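Local atomic coordinates of monosaccharide ABC transporter substrate-binding protein, CUT2 family (Bradyrhizobium sp., PDB entry 4YHS), a protein that probably captures a monosaccharide or related small solute outside the inner membrane and hands it to a CUT2-family ABC importer. Residues 76-81 and 344-349; 177-182 and 245-250; 192-195 and 199-202. One frame throughout, in Å; residues are numbered along the deposited sequence.

Contact 1: 76-81 and 344-349; sequences VDYGVA and LPPDGF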
loop_
_atom_site.group_PDB
_atom_site.type_symbol
_atom_site.label_atom_id
_atom_site.label_comp_id
_atom_site.label_asym_id
_atom_site.label_seq_id
_atom_site.Cartn_x
_atom_site.Cartn_y
_atom_site.Cartn_z
ATOM N N VAL A 76 0.315 8.059 4.080
ATOM C CA VAL A 76 1.667 8.301 3.618
ATOM C C VAL A 76 2.148 9.692 4.096
ATOM O O VAL A 76 3.299 9.833 4.530
ATOM C CB VAL A 76 1.774 8.212 2.090
ATOM C CG1 VAL A 76 3.210 8.296 1.686
ATOM C CG2 VAL A 76 1.159 6.934 1.578
ATOM N N ASP A 77 1.269 10.696 4.018
ATOM C CA ASP A 77 1.570 12.059 4.485
ATOM C C ASP A 77 2.013 12.039 5.954
ATOM O O ASP A 77 2.995 12.668 6.343
ATOM C CB ASP A 77 0.359 12.967 4.316
ATOM C CG ASP A 77 0.602 14.368 4.832
ATOM O OD1 ASP A 77 1.508 15.060 4.317
ATOM O OD2 ASP A 77 -0.127 14.779 5.729
ATOM N N TYR A 78 1.233 11.354 6.772
ATOM C CA TYR A 78 1.524 11.240 8.193
ATOM C C TYR A 78 2.927 10.677 8.429
ATOM O O TYR A 78 3.669 11.212 9.227
ATOM C CB TYR A 78 0.461 10.357 8.866
ATOM C CG TYR A 78 0.710 10.092 10.329
ATOM C CD1 TYR A 78 0.361 11.037 11.302
ATOM C CD2 TYR A 78 1.262 8.893 10.746
ATOM C CE1 TYR A 78 0.593 10.793 12.640
ATOM C CE2 TYR A 78 1.481 8.633 12.081
ATOM C CZ TYR A 78 1.160 9.589 13.025
ATOM O OH TYR A 78 1.369 9.345 14.374
ATOM N N GLY A 79 3.291 9.619 7.707
ATOM C CA GLY A 79 4.596 8.992 7.828
ATOM C C GLY A 79 5.704 9.946 7.436
ATOM O O GLY A 79 6.682 10.096 8.153
ATOM N N VAL A 80 5.549 10.592 6.290
ATOM C CA VAL A 80 6.597 11.518 5.830
ATOM C C VAL A 80 6.749 12.683 6.810
ATOM O O VAL A 80 7.889 13.062 7.127
ATOM C CB VAL A 80 6.310 12.031 4.393
ATOM C CG1 VAL A 80 7.352 13.039 3.977
ATOM C CG2 VAL A 80 6.355 10.878 3.415
ATOM N N ALA A 81 5.634 13.222 7.310
ATOM C CA ALA A 81 5.687 14.404 8.189
ATOM C C ALA A 81 6.285 14.024 9.531
ATOM O O ALA A 81 7.095 14.761 10.093
ATOM C CB ALA A 81 4.322 15.020 8.405
ATOM N N LEU A 344 -2.348 2.972 9.081
ATOM C CA LEU A 344 -3.356 3.935 8.641
ATOM C C LEU A 344 -3.023 5.296 9.232
ATOM O O LEU A 344 -2.299 5.384 10.236
ATOM C CB LEU A 344 -4.741 3.512 9.091
ATOM C CG LEU A 344 -5.510 2.416 8.345
ATOM C CD1 LEU A 344 -6.786 2.091 9.125
ATOM C CD2 LEU A 344 -5.830 2.879 6.950
ATOM N N PRO A 345 -3.584 6.371 8.657
ATOM C CA PRO A 345 -3.442 7.629 9.387
ATOM C C PRO A 345 -4.263 7.612 10.665
ATOM O O PRO A 345 -5.249 6.876 10.723
ATOM C CB PRO A 345 -3.979 8.667 8.398
ATOM C CG PRO A 345 -4.971 7.908 7.591
ATOM C CD PRO A 345 -4.381 6.539 7.419
ATOM N N PRO A 346 -3.886 8.408 11.679
ATOM C CA PRO A 346 -4.751 8.524 12.854
ATOM C C PRO A 346 -6.130 9.030 12.442
ATOM O O PRO A 346 -6.195 9.793 11.470
ATOM C CB PRO A 346 -4.022 9.566 13.728
ATOM C CG PRO A 346 -2.564 9.475 13.243
ATOM C CD PRO A 346 -2.684 9.252 11.791
ATOM N N ASP A 347 -7.188 8.629 13.137
ATOM C CA ASP A 347 -8.490 9.289 12.949
ATOM C C ASP A 347 -8.381 10.786 13.164
ATOM O O ASP A 347 -7.729 11.244 14.086
ATOM C CB ASP A 347 -9.529 8.733 13.914
ATOM C CG ASP A 347 -9.734 7.251 13.754
ATOM O OD1 ASP A 347 -10.410 6.858 12.802
ATOM O OD2 ASP A 347 -9.220 6.490 14.582
ATOM N N GLY A 348 -9.013 11.561 12.287
ATOM C CA GLY A 348 -9.109 12.991 12.510
ATOM C C GLY A 348 -7.880 13.735 12.030
ATOM O O GLY A 348 -7.890 14.945 11.987
ATOM N N PHE A 349 -6.826 13.008 11.674
ATOM C CA PHE A 349 -5.577 13.631 11.239
ATOM C C PHE A 349 -5.837 14.497 10.017
ATOM O O PHE A 349 -6.513 14.077 9.071
ATOM C CB PHE A 349 -4.514 12.570 10.932
ATOM C CG PHE A 349 -3.227 13.127 10.343
ATOM C CD1 PHE A 349 -2.336 13.866 11.121
ATOM C CD2 PHE A 349 -2.925 12.927 9.012
ATOM C CE1 PHE A 349 -1.151 14.361 10.559
ATOM C CE2 PHE A 349 -1.731 13.423 8.465
ATOM C CZ PHE A 349 -0.873 14.129 9.248
#

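Contact 2: 177-182 and 245-250; sequences KKHPAG and IRYVAG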
loop_
_atom_site.group_PDB
_atom_site.type_symbol
_atom_site.label_atom_id
_atom_site.label_comp_id
_atom_site.label_asym_id
_atom_site.label_seq_id
_atom_site.Cartn_x
_atom_site.Cartn_y
_atom_site.Cartn_z
ATOM N N LYS A 177 -4.501 -21.585 4.272
ATOM C CA LYS A 177 -4.088 -22.225 5.518
ATOM C C LYS A 177 -5.300 -22.717 6.307
ATOM O O LYS A 177 -5.259 -23.781 6.931
ATOM C CB LYS A 177 -3.259 -21.257 6.376
ATOM C CG LYS A 177 -1.792 -21.081 5.955
ATOM C CD LYS A 177 -1.215 -19.842 6.602
ATOM C CE LYS A 177 0.301 -19.829 6.591
ATOM N NZ LYS A 177 0.856 -19.015 5.476
ATOM N N LYS A 178 -6.378 -21.938 6.278
ATOM C CA LYS A 178 -7.629 -22.309 6.946
ATOM C C LYS A 178 -8.339 -23.479 6.261
ATOM O O LYS A 178 -9.159 -24.166 6.877
ATOM C CB LYS A 178 -8.575 -21.094 7.014
ATOM C CG LYS A 178 -8.008 -19.962 7.851
ATOM C CD LYS A 178 -8.695 -18.601 7.631
ATOM C CE LYS A 178 -10.037 -18.519 8.313
ATOM N NZ LYS A 178 -9.902 -18.371 9.788
ATOM N N HIS A 179 -8.020 -23.711 4.995
ATOM C CA HIS A 179 -8.708 -24.732 4.209
ATOM C C HIS A 179 -7.745 -25.563 3.358
ATOM O O HIS A 179 -7.797 -25.544 2.125
ATOM C CB HIS A 179 -9.768 -24.065 3.345
ATOM C CG HIS A 179 -10.779 -23.301 4.147
ATOM N ND1 HIS A 179 -11.810 -23.923 4.821
ATOM C CD2 HIS A 179 -10.902 -21.977 4.399
ATOM C CE1 HIS A 179 -12.530 -23.006 5.449
ATOM N NE2 HIS A 179 -12.002 -21.823 5.212
ATOM N N PRO A 180 -6.878 -26.327 4.032
ATOM C CA PRO A 180 -5.832 -27.082 3.347
ATOM C C PRO A 180 -6.375 -28.192 2.467
ATOM O O PRO A 180 -7.542 -28.605 2.581
ATOM C CB PRO A 180 -5.001 -27.664 4.503
ATOM C CG PRO A 180 -5.893 -27.636 5.676
ATOM C CD PRO A 180 -6.804 -26.475 5.494
ATOM N N ALA A 181 -5.507 -28.685 1.595
ATOM C CA ALA A 181 -5.832 -29.807 0.737
ATOM C C ALA A 181 -6.326 -30.978 1.575
ATOM O O ALA A 181 -5.765 -31.274 2.630
ATOM C CB ALA A 181 -4.627 -30.200 -0.080
ATOM N N GLY A 182 -7.398 -31.614 1.116
ATOM C CA GLY A 182 -7.970 -32.746 1.816
ATOM C C GLY A 182 -9.129 -32.397 2.730
ATOM O O GLY A 182 -9.850 -33.295 3.181
ATOM N N ILE A 245 -21.708 -19.764 -1.245
ATOM C CA ILE A 245 -20.416 -19.083 -1.163
ATOM C C ILE A 245 -20.041 -19.001 0.303
ATOM O O ILE A 245 -20.904 -18.712 1.127
ATOM C CB ILE A 245 -20.449 -17.665 -1.760
ATOM C CG1 ILE A 245 -20.447 -17.715 -3.280
ATOM C CG2 ILE A 245 -19.212 -16.873 -1.364
ATOM C CD1 ILE A 245 -20.705 -16.354 -3.919
ATOM N N ARG A 246 -18.779 -19.280 0.629
ATOM C CA ARG A 246 -18.306 -19.204 2.023
ATOM C C ARG A 246 -17.554 -17.887 2.301
ATOM O O ARG A 246 -17.627 -17.340 3.403
ATOM C CB ARG A 246 -17.412 -20.410 2.318
ATOM C CG ARG A 246 -16.847 -20.441 3.721
ATOM C CD ARG A 246 -17.949 -20.551 4.770
ATOM N NE ARG A 246 -17.371 -20.523 6.110
ATOM C CZ ARG A 246 -17.062 -19.414 6.772
ATOM N NH1 ARG A 246 -17.290 -18.214 6.235
ATOM N NH2 ARG A 246 -16.524 -19.509 7.980
ATOM N N TYR A 247 -16.834 -17.385 1.300
ATOM C CA TYR A 247 -16.099 -16.122 1.432
ATOM C C TYR A 247 -16.342 -15.202 0.265
ATOM O O TYR A 247 -16.435 -15.651 -0.873
ATOM C CB TYR A 247 -14.588 -16.333 1.520
ATOM C CG TYR A 247 -14.154 -17.170 2.676
ATOM C CD1 TYR A 247 -14.065 -16.634 3.939
ATOM C CD2 TYR A 247 -13.842 -18.508 2.495
ATOM C CE1 TYR A 247 -13.668 -17.396 5.007
ATOM C CE2 TYR A 247 -13.445 -19.299 3.566
ATOM C CZ TYR A 247 -13.351 -18.714 4.824
ATOM O OH TYR A 247 -12.965 -19.445 5.914
ATOM N N VAL A 248 -16.414 -13.911 0.578
ATOM C CA VAL A 248 -16.431 -12.846 -0.404
ATOM C C VAL A 248 -15.141 -12.066 -0.207
ATOM O O VAL A 248 -14.921 -11.476 0.855
ATOM C CB VAL A 248 -17.656 -11.942 -0.235
ATOM C CG1 VAL A 248 -17.507 -10.616 -1.001
ATOM C CG2 VAL A 248 -18.898 -12.698 -0.662
ATOM N N ALA A 249 -14.262 -12.131 -1.193
ATOM C CA ALA A 249 -12.974 -11.462 -1.092
ATOM C C ALA A 249 -12.758 -10.588 -2.297
ATOM O O ALA A 249 -13.143 -10.941 -3.413
ATOM C CB ALA A 249 -11.841 -12.456 -0.981
ATOM N N GLY A 250 -12.093 -9.458 -2.078
ATOM C CA GLY A 250 -11.783 -8.592 -3.205
ATOM C C GLY A 250 -11.308 -7.229 -2.745
ATOM O O GLY A 250 -10.623 -7.131 -1.732
#

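Contact 3: 192-195 and 199-202; sequences PGPA and WVEA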
loop_
_atom_site.group_PDB
_atom_site.type_symbol
_atom_site.label_atom_id
_atom_site.label_comp_id
_atom_site.label_asym_id
_atom_site.label_seq_id
_atom_site.Cartn_x
_atom_site.Cartn_y
_atom_site.Cartn_z
ATOM N N PRO A 192 -11.785 -8.578 -7.862
ATOM C CA PRO A 192 -10.439 -7.993 -7.773
ATOM C C PRO A 192 -10.328 -6.508 -8.122
ATOM O O PRO A 192 -9.283 -5.910 -7.820
ATOM C CB PRO A 192 -9.624 -8.856 -8.753
ATOM C CG PRO A 192 -10.626 -9.441 -9.671
ATOM C CD PRO A 192 -11.875 -9.614 -8.896
ATOM N N GLY A 193 -11.367 -5.912 -8.692
ATOM C CA GLY A 193 -11.303 -4.497 -9.067
ATOM C C GLY A 193 -11.327 -4.374 -10.587
ATOM O O GLY A 193 -11.741 -5.292 -11.265
ATOM N N PRO A 194 -10.884 -3.233 -11.132
ATOM C CA PRO A 194 -11.061 -3.036 -12.584
ATOM C C PRO A 194 -10.140 -3.893 -13.484
ATOM O O PRO A 194 -8.916 -3.916 -13.309
ATOM C CB PRO A 194 -10.768 -1.546 -12.753
ATOM C CG PRO A 194 -9.935 -1.176 -11.573
ATOM C CD PRO A 194 -10.546 -1.972 -10.452
ATOM N N ALA A 195 -10.753 -4.593 -14.419
ATOM C CA ALA A 195 -10.060 -5.545 -15.256
ATOM C C ALA A 195 -8.945 -4.853 -16.027
ATOM O O ALA A 195 -9.132 -3.764 -16.599
ATOM C CB ALA A 195 -11.034 -6.211 -16.202
ATOM N N TRP A 199 -2.370 -3.028 -10.955
ATOM C CA TRP A 199 -2.444 -3.456 -9.559
ATOM C C TRP A 199 -3.433 -4.608 -9.361
ATOM O O TRP A 199 -3.204 -5.519 -8.562
ATOM C CB TRP A 199 -2.819 -2.269 -8.642
ATOM C CG TRP A 199 -4.212 -1.640 -8.831
ATOM C CD1 TRP A 199 -4.600 -0.776 -9.809
ATOM C CD2 TRP A 199 -5.357 -1.828 -7.987
ATOM N NE1 TRP A 199 -5.920 -0.418 -9.634
ATOM C CE2 TRP A 199 -6.402 -1.055 -8.520
ATOM C CE3 TRP A 199 -5.594 -2.578 -6.832
ATOM C CZ2 TRP A 199 -7.656 -1.011 -7.942
ATOM C CZ3 TRP A 199 -6.837 -2.535 -6.271
ATOM C CH2 TRP A 199 -7.852 -1.757 -6.815
ATOM N N VAL A 200 -4.543 -4.542 -10.077
ATOM C CA VAL A 200 -5.575 -5.569 -10.019
ATOM C C VAL A 200 -5.070 -6.912 -10.545
ATOM O O VAL A 200 -5.277 -7.966 -9.921
ATOM C CB VAL A 200 -6.819 -5.133 -10.844
ATOM C CG1 VAL A 200 -7.797 -6.246 -10.963
ATOM C CG2 VAL A 200 -7.446 -3.915 -10.210
ATOM N N GLU A 201 -4.464 -6.886 -11.731
ATOM C CA GLU A 201 -3.995 -8.108 -12.358
ATOM C C GLU A 201 -2.860 -8.730 -11.523
ATOM O O GLU A 201 -2.743 -9.952 -11.455
ATOM C CB GLU A 201 -3.565 -7.827 -13.788
ATOM C CG GLU A 201 -4.719 -7.306 -14.638
ATOM C CD GLU A 201 -5.838 -8.350 -14.854
ATOM O OE1 GLU A 201 -5.575 -9.559 -14.690
ATOM O OE2 GLU A 201 -6.982 -7.967 -15.195
ATOM N N ALA A 202 -2.045 -7.902 -10.875
ATOM C CA ALA A 202 -1.001 -8.429 -9.975
ATOM C C ALA A 202 -1.603 -9.078 -8.720
ATOM O O ALA A 202 -1.208 -10.159 -8.330
ATOM C CB ALA A 202 -0.024 -7.321 -9.568
#

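Contact 1: 76-81 and 344-349
P346 and F349 of the loop after strand 322-331 meet Y78 of helix 71-87 from two directions, one over a face and one at an edge, a compact example of one aromatic ring used in two ways. The backbones come closest just before this point, where the CA atoms of P345 and Y78 are 6.3 Å apart, but it is the next proline that does the touching. P346 lays its ring over one face of the phenol: its CD is 3.7 Å from the centroid of the Y78 ring and only 15° off the normal, a CH-pi contact. Its CG leans outward to the rim, 3.5 Å from Y78 CE1. From P346 the chain makes a type II beta turn through D347 and G348, closed by the bond from F349 N to P346 O, and this reversal brings the phenylalanine back to the same tyrosine.

F349 receives the edge of Y78 on its own face in a T-shaped stack, the planes 86° apart. Y78 CD1 stands 3.7 Å from F349 CE1, displaced toward the rim, while Y78 CB makes a second CH-pi contact over the same ring. With CG anti to the backbone N in both F349 and Y78 (chi1 174° in the former), each ring is carried across to its neighbour. Another part of the F349 rim meets a carboxylate, D77 OD2 lying 3.4 Å from F349 CE2. That oxygen is hydrogen-bonded to V352 N, so the loop beyond F349 supplies its polar partner.

The contact is therefore mainly aromatic and apolar, with one carboxylate at the ring's edge. It sits beside the electropositive C-H rim and not over the pi cloud, a placement that is probably mildly attractive.

Contact 2: 177-182 and 245-250
H179 and Y247 join the end of helix 164-178 to strand 247-250, an inner strand of the four-stranded parallel sheet in one alpha/beta domain. H179 is the first residue to leave the helical conformation, and its CA is 11.3 Å from that of R246, so the gap is bridged by two long side chains coming from opposite directions. They meet in a single hydrogen bond, H179 NE2 to Y247 OH, 2.7 Å long and nearly straight at 171°. The hydroxyl lies in the imidazole plane at the ring's edge, and NE2 in turn lies near the plane of the phenol, 3.3 Å from Y247 CE2. The rings, turned 67° against each other, thus meet rim to rim, neither covering the other's face.

Two basic side chains flank this bond. K178, its chain bent near the end, crosses Y247 obliquely, CE 3.9 Å from Y247 OH. R246 places its CG 3.6 Å above the phenol plane, toward the rim, and the guanidinium turns a face to the hydroxyl while NH1 forms a salt bridge with D272 on the neighbouring strand. In Y247, CG is anti to the carbonyl carbon (chi1 -60°), a setting that carries the ring away from its strand to the helix end. A phenylalanine here would keep the ring but would probably leave H179 NE2 without its mate and the imidazole freer to turn.

Backbone bonds tie Y247 to V187 and G189 of strand 186-191, and the sheet order 2-1-3-4 with helices between strands is that of the Rossmann-like domains of periplasmic binding proteins.

Contact 3: 192-195 and 199-202
Where the loop after strand 186-191 turns back beside the first turn of helix 198-211, the CA atoms of P192 and V200 come within 5.9 Å. At this approach G193 has phi 112° and psi -160°, where a side chain would be jammed against the carbonyl O of P192, clash with P194 CD and crowd V200 and W199.

V200 carries the contact. Its CG2 lies 3.7 Å from P194 CD and also touches P194 O. The other methyl, CG1, is 3.9 Å from P192 CB and close to P192 O as well. The isopropyl group thus fits against two proline rings and two carbonyl oxygens together. Behind it, W199 offers one indole face: V200 CG2 sits over the centre of the ring system, 3.5 Å above its plane. The indole reaches this position with CG tucked between the backbone N and the carbonyl carbon (chi1 65°). P194 then crosses the tryptophan at about a right angle, its CD 3.9 Å from W199 CZ2. On the outer flank, E201 brings OE2 up to A195, but its hydrogen bond goes to G196 N, in the linker between the two segments.

W199 also meets the ring of F164 and comes within about 4 Å of the bound bis-tris, which is consistent with a place at the ligand cleft. Chemically, the contact rests on van der Waals packing between the segments, and it has a price: P192 O is buried with no polar partner, against methyl groups that cannot satisfy it.

Together the three contacts sample both lobes of a two-domain binding protein. Contact 1 closes a loop of 262 residues, pinning the C-terminal segment onto helix 71-87 beside the mixed sheet. Nested within that loop lies contact 2, and within contact 2 lies contact 3. These inner two share the domain built on the parallel sheet: strand 186-191 runs beside strand 247-250 and leads into the loop 192-195. Their centres are about 20 Å apart, whereas that of contact 1 lies about 33 Å from contact 2 and 26 Å from contact 3. Contacts 1 and 3 fall on opposite sides of the chain's centre. In periplasmic binding proteins ligand binds between the lobes, consistent with W199 nearing bis-tris.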